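Local structure of intimin (Escherichia coli, 6TPL) at residues L151-S154 with T155-T158. The protein probably helps to hold the adhesive tip of the intimin passenger away from the bacterial surface through an extended, rather stiff pair of bacterial Ig-like domains. Residues are numbered along the deposited sequence; the frame is centred on the assembly and turned at random. Where two conformers were deposited one is given.
Sequences LSNS and TEKT
The side-chain amide of N153 reaches three residues ahead to the carboxylate of E156, a compact example of how a short link between two strands can be tied by its polar side chains to the strand that follows. ND2 of N153 lies 2.8 Å from OE1 of E156 in a nearly straight hydrogen bond (172°), with the acceptor close to the plane of the amide. The glutamate is met less squarely, on the anti side of OE1 and 34° out of the carboxylate plane. A bend at chi2 (-72°) folds the E156 chain back toward the loop, where OE1 also rests 3.4 Å from CB of N153; the two side chains run roughly perpendicular. Residues 152-154 join strand 150-151, paired with strand 163-169, to strand 155-157, paired with strand 141-146, and carry the chain from one sheet to the other of the Ig-like β-sandwich. A water gives OE1 of E156 a second donor at 3.1 Å and is also hydrogen-bonded to OG of S152, 2.6 Å away, so S152, through the water, and N153, directly, both converge on one carboxylate oxygen. OG of S152 is held besides by the backbone N of T167. In one of its two conformers T155 places OG1 beside its own N, hydrogen-bonded to OG1 of T143 on the neighbouring strand, while E156 lays part of its side chain against V166.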
# COMPACT_ATOMS: atom_id res chain seq x y z
N LEU A 151 -15.83 -9.34 9.49
CA LEU A 151 -16.07 -8.60 8.26
C LEU A 151 -17.56 -8.49 7.98
O LEU A 151 -18.33 -9.41 8.27
CB LEU A 151 -15.37 -9.29 7.08
CG LEU A 151 -13.85 -9.25 6.99
CD1 LEU A 151 -13.36 -10.33 6.05
CD2 LEU A 151 -13.38 -7.88 6.52
N SER A 152 -17.97 -7.35 7.41
CA SER A 152 -19.37 -7.13 7.09
C SER A 152 -19.88 -8.16 6.08
O SER A 152 -21.07 -8.48 6.07
CB SER A 152 -19.56 -5.72 6.54
OG SER A 152 -18.74 -5.53 5.40
N ASN A 153 -19.00 -8.66 5.22
CA ASN A 153 -19.34 -9.67 4.23
C ASN A 153 -18.05 -10.34 3.79
O ASN A 153 -16.96 -9.81 3.99
CB ASN A 153 -20.06 -9.07 3.01
CG ASN A 153 -21.53 -9.46 2.94
OD1 ASN A 153 -21.98 -10.36 3.65
ND2 ASN A 153 -22.27 -8.79 2.07
N SER A 154 -18.19 -11.52 3.20
CA SER A 154 -17.02 -12.21 2.66
C SER A 154 -16.77 -11.86 1.20
O SER A 154 -15.61 -11.87 0.77
CB SER A 154 -17.17 -13.72 2.81
OG SER A 154 -16.74 -14.17 4.08
N THR A 155 -17.82 -11.55 0.44
CA THR A 155 -17.68 -11.27 -0.98
C THR A 155 -18.60 -10.12 -1.36
O THR A 155 -19.78 -10.11 -1.00
CB THR A 155 -18.00 -12.52 -1.82
OG1 THR A 155 -17.07 -13.56 -1.51
CG2 THR A 155 -17.93 -12.20 -3.30
N GLU A 156 -18.05 -9.17 -2.11
CA GLU A 156 -18.76 -7.99 -2.58
C GLU A 156 -18.44 -7.84 -4.07
O GLU A 156 -17.30 -8.07 -4.49
CB GLU A 156 -18.33 -6.72 -1.82
CG GLU A 156 -18.86 -6.64 -0.39
CD GLU A 156 -20.35 -6.37 -0.34
OE1 GLU A 156 -20.98 -6.69 0.69
OE2 GLU A 156 -20.90 -5.82 -1.32
N LYS A 157 -19.45 -7.51 -4.86
CA LYS A 157 -19.26 -7.29 -6.29
C LYS A 157 -18.93 -5.83 -6.54
O LYS A 157 -19.55 -4.94 -5.96
CB LYS A 157 -20.51 -7.70 -7.07
CG LYS A 157 -20.81 -9.19 -7.05
CD LYS A 157 -22.10 -9.52 -7.80
CE LYS A 157 -22.38 -11.02 -7.77
NZ LYS A 157 -23.64 -11.39 -8.47
N THR A 158 -17.94 -5.58 -7.39
CA THR A 158 -17.53 -4.21 -7.67
C THR A 158 -18.66 -3.42 -8.32
O THR A 158 -19.50 -3.97 -9.05
CB THR A 158 -16.30 -4.19 -8.59
OG1 THR A 158 -16.56 -4.94 -9.79
CG2 THR A 158 -15.09 -4.81 -7.89
O HOH W 1 -20.42 -5.40 3.45